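Local coordinates for protein SusD homolog (Bacteroides thetaiotaomicron VPI-5482, PDB 3FDH) that probably binds glycans at the cell surface, as a SusD/RagB-family lipoprotein working with an outer-membrane transporter, at residues L195-G200 against K229-A234; L201-T206 against D225-S230; D219-L224 against L349-E354. All coordinates share one frame; numbering follows the deposited sequence. Where two conformers were deposited one is given.

How the contacts relate
Helix 216-228 runs back along helix 191-208 as an antiparallel hairpin, and the three contacts lie along it and just beyond its end. Contacts 1 and 2 share Lys229 and Ser230, lie about 7 Å apart between centres and are partly buried: contact 2 joins the two helices by apolar packing round a tyrosine, without a hydrogen bond between its segments, whereas contact 1 fixes the chain leaving the hairpin through a hydroxyl-to-carbonyl bond. Contact 3, about 12 Å from contact 2 between centres, leaves from another side of helix 216-228 toward the loop 349-354. It is a surface contact, with a leucine beneath a salt bridge.

Contact 1: residues L195-G200 against K229-A234; sequences LKFAYG and KSFTSA
Lys196 and Ser230 meet at one end of an antiparallel helical hairpin in this SusD-like, mostly alpha-helical fold, where the chain leaving helix 216-228 crosses the flank of helix 191-208. Ser230 OG donates to Lys196 O at 2.6 Å from above the carbonyl plane, while the helical bond from Gly200 N to the same oxygen arrives at the opposite face, gripping the carbonyl from both sides. Ser230 OG stands anti to its own backbone N (chi1 -170°), directed at the helix; Gly200, with no side chain, lets it approach to 3.3 Å from Gly200 CA. The Lys196 chain lies extended along the loop, CD 3.5 Å from Ser230 O, and its NZ passes the methyl CG2 of Thr232 to form a salt bridge with Asp236, which also accepts from Thr232 OG1. On one flank the Tyr199 ring takes Lys229 CB over its face, 3.9 Å from the ring centroid, in a CH-pi contact; in the conformer described, the lysine chain leads away to pair with Asp225. On the other flank the buried Phe197 and Phe231 side chains extend in the same direction as neighbours, with helix 335-348 packed against Phe231 and helix 106-127 against Phe197. Here Phe231 CE1 reaches 3.6 Å from Phe197 CA, and Phe231 CZ lies 3.9 Å from Phe197 CD1.

Contact 2: residues L201-T206 against D225-S230; sequences LKARYT and DYVSKS
Tyr226 lies across Lys202 and Ala203 where two successive antiparallel helices, 191-208 and 216-228, pack as a helical hairpin of the SusD-like fold. The tight part is round the tyrosine. Small Ala203 lets the backbones draw together, its CA 5.6 Å from Tyr226 CA, and Ala203 CB touches Tyr226 CB at 4.0 Å. From there the ring leans over the first helix: with CG beside its own backbone N and anti to the carbonyl carbon (chi1 -62°), one face of Tyr226 comes to rest on Lys202 CB, 3.6 Å from Tyr226 CD2, a CH-pi contact. Thr206 OG1 meets the ring instead at its edge, in the ring plane, 3.4 Å from Tyr226 CE2. That hydroxyl is held in place by its bond to Lys202 O one turn back (2.6 Å), a carbonyl that also takes the helical bond from Thr206 N on its opposite face. Face and edge contacts together probably limit how the ring can turn.

Elsewhere the fit is lighter, and no hydrogen bond links the two segments. Val227 adds only a slight touch, its CG2 4.3 Å from Ala203 CB, and packs mainly against Leu338, Met339 and Lys342 of helix 335-348. At the other margin the partly exposed Lys202 and Tyr226 run out toward their polar ends. Beyond CB the lysine chain bends at chi3 (77°), bringing Lys202 CE over the same face of the ring, near the phenol end, while its NZ turns to a salt bridge with Asp166 of helix 154-171, whose Leu165 and Ile169 border the lysine. There Lys202 CE lies 3.7 Å from Tyr226 OH.

Contact 3: residues D219-L224 against L349-E354; sequences DYEKVL and LNRDAE
Leu349 reaches from the loop between helices 335-348 and 354-379 to touch Tyr220, Glu221 and Leu224, which form one side of helix 216-228; the contact thus packs an interhelical loop of the SusD-like, mostly helical fold onto that helix at the protein surface. Its backbone ends a helix in a Schellman motif, completed by the positive phi of Asn350. From CB, a chi1 of -80° sets the branch opposite the carbonyl carbon and carries it toward the neighbouring helix. Leu349 CG then lies 3.5 Å from Tyr220 CB, the two side chains overlapping as they run in opposing senses. At the tip, CD1 does most of the work: it presses on Tyr220 CB at 3.4 Å, meets Leu224 CD1 tip to tip at 3.9 Å, and also lies beneath the centre of the Arg351 guanidinium, 3.9 Å from its plane. The other methyl, CD2, is 3.8 Å from Tyr220 CD2 and faces the carboxylate end of Glu221.

A charged pair spans the solvent side of this leucine. Glu221 OE2 forms a salt bridge to Arg351 NH2 at 2.9 Å, approaching at the edge of the guanidinium near its plane, with the carboxylate turned 41° from that group. Both residues were deposited in two conformers, so the bridge is probably not permanent. Further along, Asp352 OD1 accepts from Glu354 N in an Asx turn that spans Ala353, the N-cap residue of helix 354-379.

Helix 216-228 is thus flanked on two sides: Tyr220 packs on Met207 of helix 191-208 as well as on Arg348, and Leu224 rests on Lys342 and Ala345 of helix 335-348, while the far end of the loop leads past Tyr408 of helix 393-410 into helix 354-379.

Contact 1: residues L195-G200 against K229-A234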
loop_
_atom_site.group_PDB
_atom_site.type_symbol
_atom_site.label_atom_id
_atom_site.label_comp_id
_atom_site.label_asym_id
_atom_site.label_seq_id
_atom_site.Cartn_x
_atom_site.Cartn_y
_atom_site.Cartn_z
ATOM N N LEU A 195 6.650 -18.352 -1.780
ATOM C CA LEU A 195 5.557 -19.056 -2.448
ATOM C C LEU A 195 4.246 -18.565 -1.822
ATOM O O LEU A 195 3.261 -18.274 -2.504
ATOM C CB LEU A 195 5.754 -20.582 -2.325
ATOM C CG LEU A 195 4.887 -21.493 -3.183
ATOM C CD1 LEU A 195 5.141 -21.252 -4.665
ATOM C CD2 LEU A 195 5.256 -22.920 -2.810
ATOM N N LYS A 196 4.263 -18.429 -0.503
ATOM C CA LYS A 196 3.075 -17.903 0.220
ATOM C C LYS A 196 2.743 -16.481 -0.218
ATOM O O LYS A 196 1.579 -16.104 -0.375
ATOM C CB LYS A 196 3.279 -17.938 1.724
ATOM C CG LYS A 196 3.227 -19.296 2.301
ATOM C CD LYS A 196 3.415 -19.248 3.788
ATOM C CE LYS A 196 3.243 -20.601 4.398
ATOM N NZ LYS A 196 3.695 -20.570 5.819
ATOM N N PHE A 197 3.798 -15.700 -0.387
ATOM C CA PHE A 197 3.706 -14.303 -0.838
ATOM C C PHE A 197 3.102 -14.297 -2.250
ATOM O O PHE A 197 2.168 -13.540 -2.552
ATOM C CB PHE A 197 5.101 -13.634 -0.764
ATOM C CG PHE A 197 5.168 -12.199 -1.235
ATOM C CD1 PHE A 197 4.073 -11.327 -1.136
ATOM C CD2 PHE A 197 6.383 -11.688 -1.693
ATOM C CE1 PHE A 197 4.172 -9.985 -1.583
ATOM C CE2 PHE A 197 6.495 -10.362 -2.109
ATOM C CZ PHE A 197 5.396 -9.510 -2.012
ATOM N N ALA A 198 3.585 -15.181 -3.116
ATOM C CA ALA A 198 3.038 -15.229 -4.507
ATOM C C ALA A 198 1.520 -15.515 -4.500
ATOM O O ALA A 198 0.754 -14.917 -5.234
ATOM C CB ALA A 198 3.769 -16.282 -5.354
ATOM N N TYR A 199 1.092 -16.436 -3.655
ATOM C CA TYR A 199 -0.343 -16.776 -3.550
ATOM C C TYR A 199 -1.126 -15.647 -2.953
ATOM O O TYR A 199 -2.284 -15.434 -3.278
ATOM C CB TYR A 199 -0.596 -18.059 -2.737
ATOM C CG TYR A 199 -0.442 -19.282 -3.590
ATOM C CD1 TYR A 199 -1.363 -19.571 -4.599
ATOM C CD2 TYR A 199 0.627 -20.138 -3.414
ATOM C CE1 TYR A 199 -1.217 -20.665 -5.402
ATOM C CE2 TYR A 199 0.773 -21.271 -4.211
ATOM C CZ TYR A 199 -0.145 -21.518 -5.199
ATOM O OH TYR A 199 0.015 -22.636 -5.982
ATOM N N GLY A 200 -0.472 -14.916 -2.067
ATOM C CA GLY A 200 -1.107 -13.772 -1.402
ATOM C C GLY A 200 -1.377 -12.748 -2.433
ATOM O O GLY A 200 -2.477 -12.132 -2.461
ATOM N N LYS A 229 -3.181 -20.849 0.859
ATOM C CA LYS A 229 -1.828 -21.228 0.475
ATOM C C LYS A 229 -0.836 -20.094 0.716
ATOM O O LYS A 229 0.318 -20.141 0.268
ATOM C CB LYS A 229 -1.815 -21.667 -0.988
ATOM C CG LYS A 229 -2.557 -22.991 -1.219
ATOM C CD LYS A 229 -2.563 -23.416 -2.689
ATOM C CE LYS A 229 -3.251 -24.777 -2.891
ATOM N NZ LYS A 229 -4.698 -24.810 -2.504
ATOM N N SER A 230 -1.300 -19.089 1.451
ATOM C CA SER A 230 -0.487 -17.933 1.753
ATOM C C SER A 230 -0.114 -17.827 3.223
ATOM O O SER A 230 -0.015 -18.826 3.920
ATOM C CB SER A 230 -1.196 -16.698 1.258
ATOM O OG SER A 230 -0.363 -15.557 1.318
ATOM N N PHE A 231 0.088 -16.599 3.674
ATOM C CA PHE A 231 0.542 -16.311 5.042
ATOM C C PHE A 231 -0.325 -16.954 6.101
ATOM O O PHE A 231 -1.527 -16.846 6.058
ATOM C CB PHE A 231 0.577 -14.803 5.329
ATOM C CG PHE A 231 1.171 -13.955 4.208
ATOM C CD1 PHE A 231 2.362 -14.329 3.585
ATOM C CD2 PHE A 231 0.631 -12.722 3.913
ATOM C CE1 PHE A 231 2.945 -13.543 2.600
ATOM C CE2 PHE A 231 1.205 -11.898 2.912
ATOM C CZ PHE A 231 2.396 -12.334 2.262
ATOM N N THR A 232 0.322 -17.577 7.081
ATOM C CA THR A 232 -0.366 -18.274 8.173
ATOM C C THR A 232 -0.403 -17.398 9.424
ATOM O O THR A 232 -1.144 -17.665 10.368
ATOM C CB THR A 232 0.344 -19.586 8.544
ATOM O OG1 THR A 232 1.620 -19.289 9.109
ATOM C CG2 THR A 232 0.552 -20.469 7.333
ATOM N N SER A 233 0.435 -16.367 9.403
ATOM C CA SER A 233 0.541 -15.376 10.476
ATOM C C SER A 233 1.342 -14.176 10.001
ATOM O O SER A 233 1.860 -14.158 8.891
ATOM C CB SER A 233 1.258 -15.932 11.701
ATOM O OG SER A 233 2.632 -16.091 11.407
ATOM N N ALA A 234 1.439 -13.180 10.867
ATOM C CA ALA A 234 2.201 -11.974 10.545
ATOM C C ALA A 234 3.664 -12.355 10.319
ATOM O O ALA A 234 4.417 -11.699 9.604
ATOM C CB ALA A 234 2.067 -10.929 11.632
#

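Contact 2: residues L201-T206 against D225-S230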
loop_
_atom_site.group_PDB
_atom_site.type_symbol
_atom_site.label_atom_id
_atom_site.label_comp_id
_atom_site.label_asym_id
_atom_site.label_seq_id
_atom_site.Cartn_x
_atom_site.Cartn_y
_atom_site.Cartn_z
ATOM N N LEU A 201 -0.419 -12.617 -3.367
ATOM C CA LEU A 201 -0.568 -11.601 -4.451
ATOM C C LEU A 201 -1.652 -12.033 -5.451
ATOM O O LEU A 201 -2.419 -11.220 -5.981
ATOM C CB LEU A 201 0.770 -11.316 -5.144
ATOM C CG LEU A 201 1.829 -10.554 -4.339
ATOM C CD1 LEU A 201 3.139 -10.485 -5.137
ATOM C CD2 LEU A 201 1.333 -9.167 -3.968
ATOM N N LYS A 202 -1.735 -13.336 -5.691
ATOM C CA LYS A 202 -2.798 -13.848 -6.529
ATOM C C LYS A 202 -4.150 -13.520 -5.917
ATOM O O LYS A 202 -5.106 -13.233 -6.607
ATOM C CB LYS A 202 -2.676 -15.361 -6.802
ATOM C CG LYS A 202 -1.565 -15.658 -7.840
ATOM C CD LYS A 202 -1.565 -17.060 -8.413
ATOM C CE LYS A 202 -2.631 -17.212 -9.442
ATOM N NZ LYS A 202 -2.531 -18.484 -10.174
ATOM N N ALA A 203 -4.231 -13.531 -4.611
ATOM C CA ALA A 203 -5.492 -13.194 -3.951
ATOM C C ALA A 203 -5.761 -11.711 -4.152
ATOM O O ALA A 203 -6.851 -11.297 -4.568
ATOM C CB ALA A 203 -5.453 -13.549 -2.486
ATOM N N ARG A 204 -4.749 -10.891 -3.870
ATOM C CA ARG A 204 -4.909 -9.430 -3.990
ATOM C C ARG A 204 -5.367 -9.050 -5.374
ATOM O O ARG A 204 -6.276 -8.236 -5.574
ATOM C CB ARG A 204 -3.582 -8.709 -3.696
ATOM C CG ARG A 204 -3.574 -7.221 -4.067
ATOM C CD ARG A 204 -2.170 -6.598 -3.884
ATOM N NE ARG A 204 -1.809 -6.273 -2.489
ATOM C CZ ARG A 204 -0.692 -5.625 -2.171
ATOM N NH1 ARG A 204 0.170 -5.274 -3.116
ATOM N NH2 ARG A 204 -0.445 -5.292 -0.931
ATOM N N TYR A 205 -4.746 -9.672 -6.353
ATOM C CA TYR A 205 -4.968 -9.293 -7.768
ATOM C C TYR A 205 -6.243 -9.886 -8.348
ATOM O O TYR A 205 -6.846 -9.315 -9.245
ATOM C CB TYR A 205 -3.771 -9.631 -8.658
ATOM C CG TYR A 205 -2.467 -8.984 -8.208
ATOM C CD1 TYR A 205 -2.421 -7.664 -7.758
ATOM C CD2 TYR A 205 -1.271 -9.677 -8.298
ATOM C CE1 TYR A 205 -1.215 -7.094 -7.358
ATOM C CE2 TYR A 205 -0.058 -9.109 -7.925
ATOM C CZ TYR A 205 -0.030 -7.837 -7.441
ATOM O OH TYR A 205 1.192 -7.319 -7.061
ATOM N N THR A 206 -6.654 -11.028 -7.801
ATOM C CA THR A 206 -7.920 -11.629 -8.204
ATOM C C THR A 206 -9.063 -10.721 -7.747
ATOM O O THR A 206 -9.985 -10.382 -8.520
ATOM C CB THR A 206 -8.075 -13.073 -7.683
ATOM O OG1 THR A 206 -7.026 -13.880 -8.256
ATOM C CG2 THR A 206 -9.465 -13.651 -8.061
ATOM N N ASP A 225 -8.906 -19.886 -1.774
ATOM C CA ASP A 225 -7.920 -20.942 -2.008
ATOM C C ASP A 225 -6.499 -20.376 -1.917
ATOM O O ASP A 225 -5.634 -20.941 -1.255
ATOM C CB ASP A 225 -8.155 -21.579 -3.382
ATOM C CG ASP A 225 -7.165 -22.676 -3.710
ATOM O OD1 ASP A 225 -6.893 -23.553 -2.871
ATOM O OD2 ASP A 225 -6.694 -22.680 -4.856
ATOM N N TYR A 226 -6.294 -19.255 -2.584
ATOM C CA TYR A 226 -4.981 -18.595 -2.604
ATOM C C TYR A 226 -4.595 -18.183 -1.183
ATOM O O TYR A 226 -3.456 -18.328 -0.781
ATOM C CB TYR A 226 -4.968 -17.361 -3.503
ATOM C CG TYR A 226 -5.259 -17.663 -4.955
ATOM C CD1 TYR A 226 -4.902 -18.879 -5.520
ATOM C CD2 TYR A 226 -5.849 -16.717 -5.773
ATOM C CE1 TYR A 226 -5.180 -19.155 -6.846
ATOM C CE2 TYR A 226 -6.109 -16.995 -7.114
ATOM C CZ TYR A 226 -5.773 -18.195 -7.633
ATOM O OH TYR A 226 -6.045 -18.430 -8.965
ATOM N N VAL A 227 -5.558 -17.664 -0.439
ATOM C CA VAL A 227 -5.305 -17.299 0.959
ATOM C C VAL A 227 -4.844 -18.506 1.742
ATOM O O VAL A 227 -3.967 -18.417 2.607
ATOM C CB VAL A 227 -6.559 -16.705 1.658
ATOM C CG1 VAL A 227 -6.387 -16.672 3.153
ATOM C CG2 VAL A 227 -6.878 -15.307 1.126
ATOM N N SER A 228 -5.464 -19.644 1.461
ATOM C CA SER A 228 -5.152 -20.852 2.221
ATOM C C SER A 228 -3.719 -21.297 1.966
ATOM O O SER A 228 -3.119 -22.002 2.745
ATOM C CB SER A 228 -6.115 -22.010 1.893
ATOM O OG SER A 228 -5.891 -22.562 0.583
ATOM N N LYS A 229 -3.181 -20.849 0.859
ATOM C CA LYS A 229 -1.828 -21.228 0.475
ATOM C C LYS A 229 -0.836 -20.094 0.716
ATOM O O LYS A 229 0.318 -20.141 0.268
ATOM C CB LYS A 229 -1.815 -21.667 -0.988
ATOM C CG LYS A 229 -2.557 -22.991 -1.219
ATOM C CD LYS A 229 -2.563 -23.416 -2.689
ATOM C CE LYS A 229 -3.251 -24.777 -2.891
ATOM N NZ LYS A 229 -4.698 -24.810 -2.504
ATOM N N SER A 230 -1.300 -19.089 1.451
ATOM C CA SER A 230 -0.487 -17.933 1.753
ATOM C C SER A 230 -0.114 -17.827 3.223
ATOM O O SER A 230 -0.015 -18.826 3.920
ATOM C CB SER A 230 -1.196 -16.698 1.258
ATOM O OG SER A 230 -0.363 -15.557 1.318
#

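Contact 3: residues D219-L224 against L349-E354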
loop_
_atom_site.group_PDB
_atom_site.type_symbol
_atom_site.label_atom_id
_atom_site.label_comp_id
_atom_site.label_asym_id
_atom_site.label_seq_id
_atom_site.Cartn_x
_atom_site.Cartn_y
_atom_site.Cartn_z
ATOM N N ASP A 219 -14.332 -16.540 -8.623
ATOM C CA ASP A 219 -13.216 -15.654 -8.241
ATOM C C ASP A 219 -13.080 -15.550 -6.726
ATOM O O ASP A 219 -11.971 -15.562 -6.184
ATOM C CB ASP A 219 -13.292 -14.282 -8.904
ATOM C CG ASP A 219 -12.839 -14.331 -10.338
ATOM O OD1 ASP A 219 -12.312 -15.417 -10.739
ATOM O OD2 ASP A 219 -13.020 -13.313 -11.056
ATOM N N TYR A 220 -14.208 -15.439 -6.041
ATOM C CA TYR A 220 -14.147 -15.365 -4.561
ATOM C C TYR A 220 -13.566 -16.660 -3.999
ATOM O O TYR A 220 -12.804 -16.664 -2.995
ATOM C CB TYR A 220 -15.506 -15.090 -3.889
ATOM C CG TYR A 220 -16.181 -13.827 -4.364
ATOM C CD1 TYR A 220 -15.471 -12.640 -4.490
ATOM C CD2 TYR A 220 -17.537 -13.811 -4.663
ATOM C CE1 TYR A 220 -16.095 -11.469 -4.942
ATOM C CE2 TYR A 220 -18.168 -12.647 -5.093
ATOM C CZ TYR A 220 -17.444 -11.474 -5.237
ATOM O OH TYR A 220 -18.070 -10.314 -5.670
ATOM N N GLU A 221 -13.920 -17.775 -4.641
ATOM C CA GLU A 221 -13.440 -19.081 -4.161
ATOM C C GLU A 221 -11.942 -19.212 -4.438
ATOM O O GLU A 221 -11.198 -19.814 -3.666
ATOM C CB GLU A 221 -14.329 -20.213 -4.700
ATOM C CG GLU A 221 -15.742 -20.112 -4.051
ATOM C CD GLU A 221 -16.818 -20.965 -4.699
ATOM O OE1 GLU A 221 -16.547 -21.621 -5.719
ATOM O OE2 GLU A 221 -17.962 -20.958 -4.189
ATOM N N LYS A 222 -11.505 -18.602 -5.518
ATOM C CA LYS A 222 -10.079 -18.602 -5.827
ATOM C C LYS A 222 -9.330 -17.827 -4.759
ATOM O O LYS A 222 -8.278 -18.241 -4.283
ATOM C CB LYS A 222 -9.812 -18.010 -7.206
ATOM C CG LYS A 222 -10.095 -19.006 -8.316
ATOM C CD LYS A 222 -10.208 -18.379 -9.662
ATOM C CE LYS A 222 -8.985 -17.588 -10.027
ATOM N NZ LYS A 222 -9.311 -16.636 -11.144
ATOM N N VAL A 223 -9.883 -16.691 -4.379
ATOM C CA VAL A 223 -9.244 -15.839 -3.380
ATOM C C VAL A 223 -9.079 -16.671 -2.116
ATOM O O VAL A 223 -7.999 -16.771 -1.563
ATOM C CB VAL A 223 -10.047 -14.531 -3.073
ATOM C CG1 VAL A 223 -9.512 -13.853 -1.801
ATOM C CG2 VAL A 223 -10.026 -13.569 -4.288
ATOM N N LEU A 224 -10.138 -17.362 -1.725
ATOM C CA LEU A 224 -10.065 -18.207 -0.497
ATOM C C LEU A 224 -9.017 -19.314 -0.587
ATOM O O LEU A 224 -8.328 -19.661 0.402
ATOM C CB LEU A 224 -11.417 -18.845 -0.169
ATOM C CG LEU A 224 -12.497 -17.872 0.241
ATOM C CD1 LEU A 224 -13.779 -18.674 0.517
ATOM C CD2 LEU A 224 -12.023 -17.066 1.461
ATOM N N LEU A 349 -19.534 -13.813 -0.797
ATOM C CA LEU A 349 -20.064 -15.170 -1.050
ATOM C C LEU A 349 -21.273 -15.411 -0.166
ATOM O O LEU A 349 -21.863 -16.492 -0.157
ATOM C CB LEU A 349 -19.015 -16.281 -0.821
ATOM C CG LEU A 349 -18.026 -16.473 -1.979
ATOM C CD1 LEU A 349 -16.778 -17.207 -1.521
ATOM C CD2 LEU A 349 -18.730 -17.147 -3.157
ATOM N N ASN A 350 -21.676 -14.385 0.556
ATOM C CA ASN A 350 -22.765 -14.587 1.492
ATOM C C ASN A 350 -22.490 -15.645 2.555
ATOM O O ASN A 350 -23.404 -16.388 2.981
ATOM C CB ASN A 350 -24.063 -14.933 0.768
ATOM C CG ASN A 350 -25.069 -13.833 0.878
ATOM O OD1 ASN A 350 -24.708 -12.701 1.204
ATOM N ND2 ASN A 350 -26.345 -14.153 0.649
ATOM N N ARG A 351 -21.222 -15.756 2.941
ATOM C CA ARG A 351 -20.824 -16.676 4.014
ATOM C C ARG A 351 -20.286 -15.929 5.219
ATOM O O ARG A 351 -19.919 -14.779 5.140
ATOM C CB ARG A 351 -19.774 -17.680 3.554
ATOM C CG ARG A 351 -20.186 -18.517 2.370
ATOM C CD ARG A 351 -19.070 -19.481 1.975
ATOM N NE ARG A 351 -19.207 -19.891 0.581
ATOM C CZ ARG A 351 -18.258 -20.528 -0.090
ATOM N NH1 ARG A 351 -17.111 -20.799 0.507
ATOM N NH2 ARG A 351 -18.436 -20.867 -1.361
ATOM N N ASP A 352 -20.266 -16.629 6.339
ATOM C CA ASP A 352 -19.801 -16.057 7.617
ATOM C C ASP A 352 -18.331 -15.701 7.537
ATOM O O ASP A 352 -17.489 -16.549 7.247
ATOM C CB ASP A 352 -20.016 -17.041 8.770
ATOM C CG ASP A 352 -19.627 -16.467 10.124
ATOM O OD1 ASP A 352 -19.669 -15.256 10.316
ATOM O OD2 ASP A 352 -19.312 -17.254 11.034
ATOM N N ALA A 353 -18.040 -14.434 7.824
ATOM C CA ALA A 353 -16.658 -13.896 7.777
ATOM C C ALA A 353 -16.181 -13.465 9.150
ATOM O O ALA A 353 -15.129 -12.885 9.305
ATOM C CB ALA A 353 -16.602 -12.710 6.823
ATOM N N GLU A 354 -16.950 -13.776 10.170
ATOM C CA GLU A 354 -16.623 -13.259 11.486
ATOM C C GLU A 354 -15.226 -13.605 12.010
ATOM O O GLU A 354 -14.528 -12.735 12.565
ATOM C CB GLU A 354 -17.674 -13.682 12.514
ATOM C CG GLU A 354 -17.445 -13.061 13.874
ATOM C CD GLU A 354 -18.349 -13.623 14.937
ATOM O OE1 GLU A 354 -19.573 -13.675 14.705
ATOM O OE2 GLU A 354 -17.832 -14.000 16.013
#